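Local coordinates for RagA protein (Porphyromonas gingivalis, PDB 6SLN) that probably imports nutrients such as peptides across the outer membrane as a TonB-dependent receptor, a plugged beta-barrel, at residues A299-L302 and K303-K307; N232-P235 and L236-M239; N238-T241 and G242-L246; P427-A430 and K431-F435; G884-Q887 and L888-K892. One frame throughout, in Å; residues are numbered along the deposited sequence.

Overall arrangement
From the N terminus, the chain leaves barrel strand 218-230 and enters a long loop that holds three of the contacts, two of them overlapping. Contact 2 closes the single turn of helix 234-237, contact 3 overlaps it at N238 and M239 and starts helix 242-252, and contact 1 closes helix 301-305 just before strand 309-322. Contact 4 ends helix 426-432 ahead of strand 435-450. Contact 5 is a tight turn in the loop before strand 921-937. None nests in another. L302 packs on L236, joining contacts 1 and 2, while backbone bonds N238 O to K892 N and M240 N to K890 O tie contact 5 to contacts 2 and 3. Contact 4 touches none of the others.

Contact 1 (A299-L302 and K303-K307); sequences ADWL and KALFK
W301 turns an edge of its indole toward L305, whose CD1 sits near the ring plane, 3.5 Å from W301 CE3; A304 CB comes in obliquely, 3.6 Å from W301 CE3. The F306 ring is also met at its edge, with L302 O in its plane. These groups sit on and just after the short, weakly bonded helix 301-305, with D300 as N-cap, at the far end of the loop between the first two barrel strands. Y414 meets W301 edge-to-face and Y401 O takes the indole NE1, so outside residues also hold this ring. Chi1 of D300 (-175°) swings the carboxylate away from its own N and alongside the first turn, where OD1 accepts from K303 N at 3.0 Å. The bond is nearly straight, 173° at the hydrogen, although the donor stands above the carboxylate plane. D300 O accepts from A304 N at 2.9 Å. K303 NZ stays 4.5 Å from D300 OD2, opposite charges beyond salt-bridge range. At the other end L302 O receives two backbone donors, L305 N at 3.0 Å and F306 N, the latter weakly. L302 CD1 meets F306 CD1 at 4.1 Å, their side chains crossing at about a right angle.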
loop_
_atom_site.group_PDB
_atom_site.type_symbol
_atom_site.label_atom_id
_atom_site.label_comp_id
_atom_site.label_asym_id
_atom_site.label_seq_id
_atom_site.Cartn_x
_atom_site.Cartn_y
_atom_site.Cartn_z
ATOM N N ALA A 299 31.480 13.945 -28.882
ATOM C CA ALA A 299 31.335 13.650 -27.475
ATOM C C ALA A 299 31.684 12.196 -27.174
ATOM O O ALA A 299 31.544 11.299 -28.013
ATOM C CB ALA A 299 29.911 13.959 -27.013
ATOM N N ASP A 300 32.176 11.989 -25.959
ATOM C CA ASP A 300 32.530 10.673 -25.450
ATOM C C ASP A 300 31.270 10.077 -24.828
ATOM O O ASP A 300 31.023 10.186 -23.623
ATOM C CB ASP A 300 33.665 10.809 -24.442
ATOM C CG ASP A 300 34.188 9.473 -23.957
ATOM O OD1 ASP A 300 33.447 8.472 -24.071
ATOM O OD2 ASP A 300 35.348 9.425 -23.472
ATOM N N TRP A 301 30.445 9.444 -25.675
ATOM C CA TRP A 301 29.178 8.907 -25.185
ATOM C C TRP A 301 29.370 7.735 -24.231
ATOM O O TRP A 301 28.464 7.443 -23.454
ATOM C CB TRP A 301 28.277 8.500 -26.345
ATOM C CG TRP A 301 27.445 9.613 -26.817
ATOM C CD1 TRP A 301 27.691 10.440 -27.875
ATOM C CD2 TRP A 301 26.247 10.075 -26.218
ATOM N NE1 TRP A 301 26.700 11.384 -27.983
ATOM C CE2 TRP A 301 25.800 11.183 -26.970
ATOM C CE3 TRP A 301 25.516 9.680 -25.102
ATOM C CZ2 TRP A 301 24.641 11.878 -26.652
ATOM C CZ3 TRP A 301 24.371 10.368 -24.794
ATOM C CH2 TRP A 301 23.938 11.451 -25.569
ATOM N N LEU A 302 30.529 7.076 -24.279
ATOM C CA LEU A 302 30.905 6.120 -23.248
ATOM C C LEU A 302 30.905 6.784 -21.883
ATOM O O LEU A 302 30.156 6.388 -20.983
ATOM C CB LEU A 302 32.287 5.533 -23.556
ATOM C CG LEU A 302 32.825 4.609 -22.455
ATOM C CD1 LEU A 302 31.844 3.453 -22.144
ATOM C CD2 LEU A 302 34.235 4.086 -22.734
ATOM N N LYS A 303 31.727 7.824 -21.720
ATOM C CA LYS A 303 31.746 8.550 -20.457
ATOM C C LYS A 303 30.412 9.235 -20.165
ATOM O O LYS A 303 30.071 9.429 -18.995
ATOM C CB LYS A 303 32.902 9.553 -20.440
ATOM C CG LYS A 303 33.013 10.322 -19.122
ATOM C CD LYS A 303 34.239 11.194 -19.087
ATOM C CE LYS A 303 35.358 10.531 -19.865
ATOM N NZ LYS A 303 36.160 9.614 -19.003
ATOM N N ALA A 304 29.629 9.558 -21.192
ATOM C CA ALA A 304 28.307 10.123 -20.954
ATOM C C ALA A 304 27.401 9.160 -20.200
ATOM O O ALA A 304 26.487 9.602 -19.499
ATOM C CB ALA A 304 27.660 10.507 -22.283
ATOM N N LEU A 305 27.608 7.843 -20.354
ATOM C CA LEU A 305 26.698 6.862 -19.779
ATOM C C LEU A 305 27.330 5.841 -18.846
ATOM O O LEU A 305 26.597 5.011 -18.309
ATOM C CB LEU A 305 25.919 6.127 -20.890
ATOM C CG LEU A 305 25.034 7.091 -21.677
ATOM C CD1 LEU A 305 25.168 6.813 -23.143
ATOM C CD2 LEU A 305 23.573 7.099 -21.223
ATOM N N PHE A 306 28.643 5.868 -18.634
ATOM C CA PHE A 306 29.280 4.938 -17.710
ATOM C C PHE A 306 30.372 5.669 -16.951
ATOM O O PHE A 306 31.022 6.577 -17.476
ATOM C CB PHE A 306 29.878 3.699 -18.423
ATOM C CG PHE A 306 28.846 2.757 -18.974
ATOM C CD1 PHE A 306 28.221 3.017 -20.183
ATOM C CD2 PHE A 306 28.486 1.625 -18.269
ATOM C CE1 PHE A 306 27.269 2.155 -20.687
ATOM C CE2 PHE A 306 27.554 0.754 -18.767
ATOM C CZ PHE A 306 26.938 1.021 -19.978
ATOM N N LYS A 307 30.573 5.251 -15.710
ATOM C CA LYS A 307 31.451 5.922 -14.769
ATOM C C LYS A 307 32.244 4.850 -14.048
ATOM O O LYS A 307 31.901 3.672 -14.089
ATOM C CB LYS A 307 30.646 6.761 -13.761
ATOM C CG LYS A 307 29.543 5.937 -13.057
ATOM C CD LYS A 307 28.839 6.653 -11.889
ATOM C CE LYS A 307 28.783 5.768 -10.626
ATOM N NZ LYS A 307 28.713 6.526 -9.334
#

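Contact 2 (N232-P235 and L236-M239); sequences NTKP and LDNM
L236 lies back against the turn that precedes it, and its side chain runs along T233. CB is 3.3 Å from T233 O; CG, set anti to the carbonyl carbon (chi1 -72°), passes the same oxygen more loosely; CD1 then returns to 3.4 Å from T233 O and reaches T233 CA and CB just beyond. Beyond T233 the leucine packs on V394 and L395 of helix 390-396 and on F970; P235 shares L395 and F970, and together they form the apolar side of the turn. The weakly bonded helix 234-237 is a single turn, with bonds that reach back three residues: L236 N to T233 O at 2.9 Å, and D237 N to K234 O at 2.9 Å with the donor above the carbonyl plane. N232 OD1 accepts weakly from K234 N, a capping bond, while N232 ND2 is taken by F970 O. The other side is polar. N238 folds its amide back over the turn, with CG between backbone N and carbonyl carbon (chi1 43°), and a water joins the two halves, donating to P235 O at 2.7 Å and accepting from N238 ND2 at 3.1 Å. N238 therefore reaches back through water, from an NH2 group that also bonds weakly to D891 OD2, while its OD1, 3.3 Å from K234 O, faces another acceptor and makes no bond there.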
loop_
_atom_site.group_PDB
_atom_site.type_symbol
_atom_site.label_atom_id
_atom_site.label_comp_id
_atom_site.label_asym_id
_atom_site.label_seq_id
_atom_site.Cartn_x
_atom_site.Cartn_y
_atom_site.Cartn_z
ATOM N N ASN A 232 35.605 -3.841 -21.113
ATOM C CA ASN A 232 36.117 -3.928 -22.470
ATOM C C ASN A 232 35.619 -2.725 -23.254
ATOM O O ASN A 232 34.433 -2.388 -23.170
ATOM C CB ASN A 232 35.684 -5.248 -23.121
ATOM C CG ASN A 232 35.941 -5.281 -24.604
ATOM O OD1 ASN A 232 37.074 -5.156 -25.052
ATOM N ND2 ASN A 232 34.886 -5.478 -25.376
ATOM N N THR A 233 36.522 -2.091 -24.012
ATOM C CA THR A 233 36.187 -0.882 -24.756
ATOM C C THR A 233 36.292 -1.064 -26.265
ATOM O O THR A 233 35.904 -0.155 -27.015
ATOM C CB THR A 233 37.066 0.303 -24.311
ATOM O OG1 THR A 233 38.465 -0.068 -24.236
ATOM C CG2 THR A 233 36.596 0.776 -22.939
ATOM N N LYS A 234 36.741 -2.232 -26.727
ATOM C CA LYS A 234 36.927 -2.486 -28.154
ATOM C C LYS A 234 35.736 -2.129 -29.039
ATOM O O LYS A 234 35.975 -1.631 -30.154
ATOM C CB LYS A 234 37.297 -3.961 -28.363
ATOM C CG LYS A 234 38.764 -4.262 -28.127
ATOM C CD LYS A 234 39.100 -5.739 -28.335
ATOM C CE LYS A 234 39.571 -6.008 -29.770
ATOM N NZ LYS A 234 40.098 -7.392 -29.922
ATOM N N PRO A 235 34.473 -2.371 -28.660
ATOM C CA PRO A 235 33.371 -2.005 -29.566
ATOM C C PRO A 235 33.398 -0.552 -29.963
ATOM O O PRO A 235 32.827 -0.190 -30.998
ATOM C CB PRO A 235 32.110 -2.328 -28.743
ATOM C CG PRO A 235 32.529 -3.385 -27.822
ATOM C CD PRO A 235 33.965 -3.086 -27.469
ATOM N N LEU A 236 34.026 0.302 -29.164
ATOM C CA LEU A 236 34.061 1.718 -29.498
ATOM C C LEU A 236 35.057 2.025 -30.612
ATOM O O LEU A 236 34.826 2.955 -31.390
ATOM C CB LEU A 236 34.373 2.535 -28.247
ATOM C CG LEU A 236 33.168 2.533 -27.313
ATOM C CD1 LEU A 236 33.510 1.982 -25.933
ATOM C CD2 LEU A 236 32.607 3.917 -27.233
ATOM N N ASP A 237 36.129 1.228 -30.729
ATOM C CA ASP A 237 37.248 1.561 -31.617
ATOM C C ASP A 237 36.776 1.841 -33.036
ATOM O O ASP A 237 37.189 2.827 -33.658
ATOM C CB ASP A 237 38.281 0.426 -31.624
ATOM C CG ASP A 237 38.989 0.242 -30.269
ATOM O OD1 ASP A 237 38.658 0.940 -29.282
ATOM O OD2 ASP A 237 39.888 -0.629 -30.189
ATOM N N ASN A 238 35.870 1.014 -33.539
ATOM C CA ASN A 238 35.531 0.934 -34.951
ATOM C C ASN A 238 34.310 1.762 -35.336
ATOM O O ASN A 238 33.883 1.690 -36.497
ATOM C CB ASN A 238 35.278 -0.528 -35.320
ATOM C CG ASN A 238 34.443 -1.252 -34.249
ATOM O OD1 ASN A 238 34.987 -1.763 -33.261
ATOM N ND2 ASN A 238 33.120 -1.261 -34.427
ATOM N N MET A 239 33.725 2.519 -34.402
ATOM C CA MET A 239 32.526 3.272 -34.746
ATOM C C MET A 239 32.888 4.563 -35.494
ATOM O O MET A 239 33.974 5.136 -35.334
ATOM C CB MET A 239 31.684 3.593 -33.495
ATOM C CG MET A 239 31.122 2.366 -32.729
ATOM S SD MET A 239 30.038 1.279 -33.691
ATOM C CE MET A 239 28.711 2.431 -34.080
HETATM O O HOH W 1 31.233 -2.067 -32.081
#

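Contact 3 (N238-T241 and G242-L246); sequences NMMT and GDELL
T241 holds OG1 between its backbone N and carbonyl carbon (chi1 59°), which aims the hydroxyl into the turn that follows; E244 sets CG anti to its carbonyl carbon (chi1 -71°) and runs on extended, so that its carboxylate comes back to T241. OG1 accepts from E244 N at 3.3 Å. In return E244 OE1 accepts from T241 N at 3.0 Å, an almost straight bond of 174° that arrives on the anti side of the carboxylate and little out of its plane. This reciprocal pair is a capping box, with T241 as the N-cap of helix 242-252. The hydroxyl also donates weakly to E244 OE1, 3.2 Å from OG1. K892 NZ forms a salt bridge with that same OE1, so one carboxylate oxygen serves backbone, hydroxyl and ammonium group together, and the lysine probably helps to keep the glutamate charged. D298 OD2 takes the next amide, G242 N. The first regular helical bond runs from L245 N to T241 O at 3.1 Å. Beside it lies a buried apolar patch: M240, extended beyond CG, brings its SD to 3.7 Å from L245 CA and 4.0 Å from L245 CD1.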
loop_
_atom_site.group_PDB
_atom_site.type_symbol
_atom_site.label_atom_id
_atom_site.label_comp_id
_atom_site.label_asym_id
_atom_site.label_seq_id
_atom_site.Cartn_x
_atom_site.Cartn_y
_atom_site.Cartn_z
ATOM N N ASN A 238 35.870 1.014 -33.539
ATOM C CA ASN A 238 35.531 0.934 -34.951
ATOM C C ASN A 238 34.310 1.762 -35.336
ATOM O O ASN A 238 33.883 1.690 -36.497
ATOM C CB ASN A 238 35.278 -0.528 -35.320
ATOM C CG ASN A 238 34.443 -1.252 -34.249
ATOM O OD1 ASN A 238 34.987 -1.763 -33.261
ATOM N ND2 ASN A 238 33.120 -1.261 -34.427
ATOM N N MET A 239 33.725 2.519 -34.402
ATOM C CA MET A 239 32.526 3.272 -34.746
ATOM C C MET A 239 32.888 4.563 -35.494
ATOM O O MET A 239 33.974 5.136 -35.334
ATOM C CB MET A 239 31.684 3.593 -33.495
ATOM C CG MET A 239 31.122 2.366 -32.729
ATOM S SD MET A 239 30.038 1.279 -33.691
ATOM C CE MET A 239 28.711 2.431 -34.080
ATOM N N MET A 240 31.953 5.000 -36.337
ATOM C CA MET A 240 32.124 6.225 -37.093
ATOM C C MET A 240 32.313 7.408 -36.153
ATOM O O MET A 240 31.751 7.465 -35.055
ATOM C CB MET A 240 30.913 6.483 -37.993
ATOM C CG MET A 240 30.884 5.736 -39.318
ATOM S SD MET A 240 29.303 6.054 -40.126
ATOM C CE MET A 240 29.425 5.020 -41.576
ATOM N N THR A 241 33.125 8.352 -36.601
ATOM C CA THR A 241 33.260 9.630 -35.929
ATOM C C THR A 241 32.052 10.504 -36.255
ATOM O O THR A 241 31.130 10.092 -36.969
ATOM C CB THR A 241 34.555 10.311 -36.345
ATOM O OG1 THR A 241 34.534 10.505 -37.762
ATOM C CG2 THR A 241 35.754 9.458 -35.959
ATOM N N GLY A 242 32.049 11.722 -35.714
ATOM C CA GLY A 242 30.991 12.658 -36.011
ATOM C C GLY A 242 31.003 12.980 -37.489
ATOM O O GLY A 242 29.986 12.820 -38.178
ATOM N N ASP A 243 32.160 13.427 -37.989
ATOM C CA ASP A 243 32.246 13.834 -39.388
ATOM C C ASP A 243 31.841 12.692 -40.295
ATOM O O ASP A 243 31.004 12.857 -41.190
ATOM C CB ASP A 243 33.661 14.311 -39.739
ATOM C CG ASP A 243 33.983 15.679 -39.162
ATOM O OD1 ASP A 243 33.042 16.425 -38.816
ATOM O OD2 ASP A 243 35.188 15.995 -39.032
ATOM N N GLU A 244 32.409 11.511 -40.050
ATOM C CA GLU A 244 32.156 10.362 -40.908
ATOM C C GLU A 244 30.671 10.029 -40.968
ATOM O O GLU A 244 30.120 9.825 -42.058
ATOM C CB GLU A 244 32.963 9.169 -40.418
ATOM C CG GLU A 244 34.419 9.325 -40.659
ATOM C CD GLU A 244 35.217 8.199 -40.077
ATOM O OE1 GLU A 244 34.793 7.631 -39.038
ATOM O OE2 GLU A 244 36.279 7.897 -40.656
ATOM N N LEU A 245 30.011 9.962 -39.804
ATOM C CA LEU A 245 28.577 9.687 -39.786
ATOM C C LEU A 245 27.811 10.732 -40.583
ATOM O O LEU A 245 26.964 10.389 -41.414
ATOM C CB LEU A 245 28.050 9.632 -38.352
ATOM C CG LEU A 245 26.524 9.507 -38.306
ATOM C CD1 LEU A 245 26.098 8.252 -39.067
ATOM C CD2 LEU A 245 26.024 9.487 -36.888
ATOM N N LEU A 246 28.101 12.021 -40.348
ATOM C CA LEU A 246 27.375 13.071 -41.060
ATOM C C LEU A 246 27.589 12.973 -42.566
ATOM O O LEU A 246 26.640 13.103 -43.347
ATOM C CB LEU A 246 27.784 14.447 -40.547
ATOM C CG LEU A 246 27.222 15.644 -41.327
ATOM C CD1 LEU A 246 25.713 15.569 -41.392
ATOM C CD2 LEU A 246 27.651 16.959 -40.681
#

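Contact 4 (P427-A430 and K431-F435); sequences PYFA and KMRPF
Y428 and M432 make the close half of this contact, on one side of the last turn of helix 426-432. M432 bends at chi2 and chi3 and lays its chain across the tyrosine: CG comes to 3.5 Å from Y428 CE2, and SD to 3.6 Å from Y428 OH. The sulfur is 4.6 Å from the ring centroid and 42° off the normal, an oblique approach that is neither over the face nor at the edge. N479 OD1 hydrogen-bonds the phenol oxygen and Y481 meets the ring, which probably limits how far the tyrosine can swing. Y428 O accepts from M432 N at 3.2 Å, in the carbonyl plane. F429 and R433 pack more loosely. R433 CB stands 4.2 Å above one face of the phenyl ring, shifted off its centre, and NE approaches F429 CZ at 3.8 Å; ring and guanidinium planes are 47° apart, so the two groups do not stack flat. The charge of R433 is met by D482, in a salt bridge from NH1. On the solvent side K431 is exposed, and its backbone N makes weak bonds to P427 O and Y428 O, as does R433 N to A430 O. The backbone bonds at this end are thus mostly weak, and P434 then leads into barrel strand 435-450; what marks the final turn is a Met-aromatic contact between residues four apart.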
loop_
_atom_site.group_PDB
_atom_site.type_symbol
_atom_site.label_atom_id
_atom_site.label_comp_id
_atom_site.label_asym_id
_atom_site.label_seq_id
_atom_site.Cartn_x
_atom_site.Cartn_y
_atom_site.Cartn_z
ATOM N N PRO A 427 22.232 11.364 -14.988
ATOM C CA PRO A 427 22.227 11.947 -13.637
ATOM C C PRO A 427 21.031 12.837 -13.405
ATOM O O PRO A 427 20.448 12.821 -12.314
ATOM C CB PRO A 427 23.542 12.724 -13.589
ATOM C CG PRO A 427 24.353 12.183 -14.737
ATOM C CD PRO A 427 23.360 11.857 -15.788
ATOM N N TYR A 428 20.610 13.585 -14.422
ATOM C CA TYR A 428 19.453 14.441 -14.216
ATOM C C TYR A 428 18.184 13.619 -14.131
ATOM O O TYR A 428 17.303 13.907 -13.309
ATOM C CB TYR A 428 19.327 15.469 -15.331
ATOM C CG TYR A 428 18.205 16.431 -15.064
ATOM C CD1 TYR A 428 18.399 17.536 -14.233
ATOM C CD2 TYR A 428 16.948 16.226 -15.612
ATOM C CE1 TYR A 428 17.382 18.409 -13.985
ATOM C CE2 TYR A 428 15.915 17.094 -15.358
ATOM C CZ TYR A 428 16.130 18.176 -14.539
ATOM O OH TYR A 428 15.084 19.043 -14.307
ATOM N N PHE A 429 18.070 12.596 -14.983
ATOM C CA PHE A 429 16.898 11.740 -14.939
ATOM C C PHE A 429 16.743 11.123 -13.557
ATOM O O PHE A 429 15.647 11.130 -12.989
ATOM C CB PHE A 429 16.990 10.659 -16.018
ATOM C CG PHE A 429 15.746 9.862 -16.157
ATOM C CD1 PHE A 429 14.627 10.416 -16.755
ATOM C CD2 PHE A 429 15.674 8.580 -15.643
ATOM C CE1 PHE A 429 13.444 9.693 -16.847
ATOM C CE2 PHE A 429 14.500 7.842 -15.746
ATOM C CZ PHE A 429 13.384 8.405 -16.348
ATOM N N ALA A 430 17.839 10.633 -12.977
ATOM C CA ALA A 430 17.757 9.968 -11.682
ATOM C C ALA A 430 17.287 10.918 -10.592
ATOM O O ALA A 430 16.728 10.478 -9.579
ATOM C CB ALA A 430 19.111 9.358 -11.314
ATOM N N LYS A 431 17.520 12.215 -10.776
ATOM C CA LYS A 431 17.138 13.204 -9.776
ATOM C C LYS A 431 15.641 13.472 -9.827
ATOM O O LYS A 431 15.001 13.640 -8.786
ATOM C CB LYS A 431 17.940 14.488 -10.002
ATOM C CG LYS A 431 18.494 15.131 -8.766
ATOM C CD LYS A 431 19.175 16.433 -9.127
ATOM C CE LYS A 431 20.357 16.189 -10.069
ATOM N NZ LYS A 431 21.189 17.413 -10.287
ATOM N N MET A 432 15.071 13.506 -11.030
ATOM C CA MET A 432 13.628 13.568 -11.206
ATOM C C MET A 432 12.950 12.227 -10.967
ATOM O O MET A 432 11.718 12.165 -10.930
ATOM C CB MET A 432 13.314 14.067 -12.616
ATOM C CG MET A 432 14.046 15.342 -12.981
ATOM S SD MET A 432 13.446 16.802 -12.065
ATOM C CE MET A 432 14.805 17.073 -10.939
ATOM N N ARG A 433 13.723 11.157 -10.799
ATOM C CA ARG A 433 13.197 9.807 -10.594
ATOM C C ARG A 433 13.929 9.123 -9.443
ATOM O O ARG A 433 14.605 8.102 -9.622
ATOM C CB ARG A 433 13.321 8.993 -11.879
ATOM C CG ARG A 433 12.019 8.789 -12.594
ATOM C CD ARG A 433 11.406 10.079 -13.058
ATOM N NE ARG A 433 10.590 9.863 -14.237
ATOM C CZ ARG A 433 9.931 10.833 -14.854
ATOM N NH1 ARG A 433 9.993 12.076 -14.389
ATOM N NH2 ARG A 433 9.196 10.553 -15.923
ATOM N N PRO A 434 13.839 9.681 -8.244
ATOM C CA PRO A 434 14.409 8.998 -7.076
ATOM C C PRO A 434 13.727 7.665 -6.830
ATOM O O PRO A 434 12.551 7.470 -7.157
ATOM C CB PRO A 434 14.130 9.968 -5.925
ATOM C CG PRO A 434 12.905 10.705 -6.380
ATOM C CD PRO A 434 13.112 10.901 -7.865
ATOM N N PHE A 435 14.482 6.753 -6.224
ATOM C CA PHE A 435 14.000 5.416 -5.909
ATOM C C PHE A 435 14.851 4.865 -4.783
ATOM O O PHE A 435 16.077 4.860 -4.887
ATOM C CB PHE A 435 14.088 4.488 -7.127
ATOM C CG PHE A 435 13.748 3.050 -6.831
ATOM C CD1 PHE A 435 14.709 2.176 -6.323
ATOM C CD2 PHE A 435 12.470 2.560 -7.077
ATOM C CE1 PHE A 435 14.401 0.836 -6.056
ATOM C CE2 PHE A 435 12.161 1.225 -6.820
ATOM C CZ PHE A 435 13.137 0.362 -6.308
#

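Contact 5 (G884-Q887 and L888-K892); sequences GLMQ and LNKDK
L885 O is gripped from opposite faces of its carbonyl plane, by L888 N at 3.0 Å and by the ammonium group of K890, NZ at 2.8 Å. The first of these bonds, 164° at the hydrogen, closes a type I beta turn from L885 to L888 in the loop that follows helix 874-879. The lysine reaches the turn by bending twice, at chi2 (-79°) and at chi4 (56°), so that NZ arrives at L885 O from the face opposite L888 N. There NZ also donates to N881 O and weakly to G884 O, and M886 SD lies 3.6 Å from it. A water donates to L888 O at 2.7 Å and, weakly, to M886 O; it also lies by NZ, at a doubtfully short distance. The ammonium group is therefore met by several carbonyl oxygens and probably shares its charge among their dipoles; in doing so it links the turn to the loop residues after it. The apolar side is simpler. L885 and L888 run alongside each other in the same direction, with L885 CD2 3.5 Å from L888 CD1, and both rest on F878. L888 also packs on F392 of helix 390-396, while L885 and Q887 reach the backbone of another protein chain of the assembly. On its other branch, L888 CD2 meets the aliphatic part of Q887, 3.8 Å from Q887 CG.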
loop_
_atom_site.group_PDB
_atom_site.type_symbol
_atom_site.label_atom_id
_atom_site.label_comp_id
_atom_site.label_asym_id
_atom_site.label_seq_id
_atom_site.Cartn_x
_atom_site.Cartn_y
_atom_site.Cartn_z
ATOM N N GLY A 884 18.605 1.064 -42.875
ATOM C CA GLY A 884 17.631 1.603 -41.948
ATOM C C GLY A 884 18.344 1.992 -40.675
ATOM O O GLY A 884 19.530 1.705 -40.495
ATOM N N LEU A 885 17.590 2.635 -39.778
ATOM C CA LEU A 885 18.141 3.221 -38.558
ATOM C C LEU A 885 19.255 4.215 -38.886
ATOM O O LEU A 885 20.271 4.312 -38.197
ATOM C CB LEU A 885 18.621 2.132 -37.613
ATOM C CG LEU A 885 17.401 1.391 -37.097
ATOM C CD1 LEU A 885 17.667 -0.102 -37.078
ATOM C CD2 LEU A 885 17.040 1.926 -35.736
ATOM N N MET A 886 19.061 4.965 -39.960
ATOM C CA MET A 886 20.166 5.721 -40.514
ATOM C C MET A 886 20.470 6.985 -39.717
ATOM O O MET A 886 21.382 7.733 -40.089
ATOM C CB MET A 886 19.872 6.038 -41.976
ATOM C CG MET A 886 19.745 4.785 -42.841
ATOM S SD MET A 886 21.315 3.936 -43.071
ATOM C CE MET A 886 22.243 5.164 -44.002
ATOM N N GLN A 887 19.743 7.228 -38.623
ATOM C CA GLN A 887 20.072 8.291 -37.684
ATOM C C GLN A 887 21.040 7.831 -36.608
ATOM O O GLN A 887 21.496 8.652 -35.809
ATOM C CB GLN A 887 18.808 8.836 -37.028
ATOM C CG GLN A 887 18.217 7.900 -35.981
ATOM C CD GLN A 887 17.055 7.095 -36.523
ATOM O OE1 GLN A 887 17.129 6.505 -37.616
ATOM N NE2 GLN A 887 15.962 7.074 -35.768
ATOM N N LEU A 888 21.371 6.549 -36.567
ATOM C CA LEU A 888 22.265 6.031 -35.549
ATOM C C LEU A 888 23.688 5.978 -36.070
ATOM O O LEU A 888 23.927 5.708 -37.253
ATOM C CB LEU A 888 21.850 4.633 -35.097
ATOM C CG LEU A 888 20.379 4.460 -34.776
ATOM C CD1 LEU A 888 20.111 3.017 -34.381
ATOM C CD2 LEU A 888 20.019 5.413 -33.670
ATOM N N ASN A 889 24.631 6.215 -35.160
ATOM C CA ASN A 889 26.034 6.035 -35.494
ATOM C C ASN A 889 26.265 4.584 -35.882
ATOM O O ASN A 889 25.670 3.674 -35.295
ATOM C CB ASN A 889 26.922 6.422 -34.312
ATOM C CG ASN A 889 28.377 6.595 -34.701
ATOM O OD1 ASN A 889 28.687 7.148 -35.765
ATOM N ND2 ASN A 889 29.285 6.130 -33.837
ATOM N N LYS A 890 27.109 4.377 -36.891
ATOM C CA LYS A 890 27.327 3.081 -37.516
ATOM C C LYS A 890 28.807 2.728 -37.513
ATOM O O LYS A 890 29.676 3.580 -37.309
ATOM C CB LYS A 890 26.799 3.072 -38.957
ATOM C CG LYS A 890 25.331 3.388 -39.082
ATOM C CD LYS A 890 24.473 2.171 -38.737
ATOM C CE LYS A 890 23.007 2.553 -38.528
ATOM N NZ LYS A 890 22.365 3.273 -39.674
ATOM N N ASP A 891 29.080 1.448 -37.750
ATOM C CA ASP A 891 30.446 0.970 -37.909
ATOM C C ASP A 891 31.107 1.589 -39.146
ATOM O O ASP A 891 30.486 1.702 -40.209
ATOM C CB ASP A 891 30.447 -0.555 -38.011
ATOM C CG ASP A 891 31.836 -1.144 -37.992
ATOM O OD1 ASP A 891 32.664 -0.743 -38.844
ATOM O OD2 ASP A 891 32.096 -2.026 -37.137
ATOM N N LYS A 892 32.385 1.980 -39.001
ATOM C CA LYS A 892 33.154 2.557 -40.106
ATOM C C LYS A 892 33.080 1.722 -41.382
ATOM O O LYS A 892 33.302 2.255 -42.473
ATOM C CB LYS A 892 34.634 2.717 -39.716
ATOM C CG LYS A 892 34.957 3.902 -38.821
ATOM C CD LYS A 892 36.351 3.781 -38.215
ATOM C CE LYS A 892 36.658 4.923 -37.233
ATOM N NZ LYS A 892 37.015 6.230 -37.876
HETATM O O HOH W 2 23.423 5.555 -39.945
#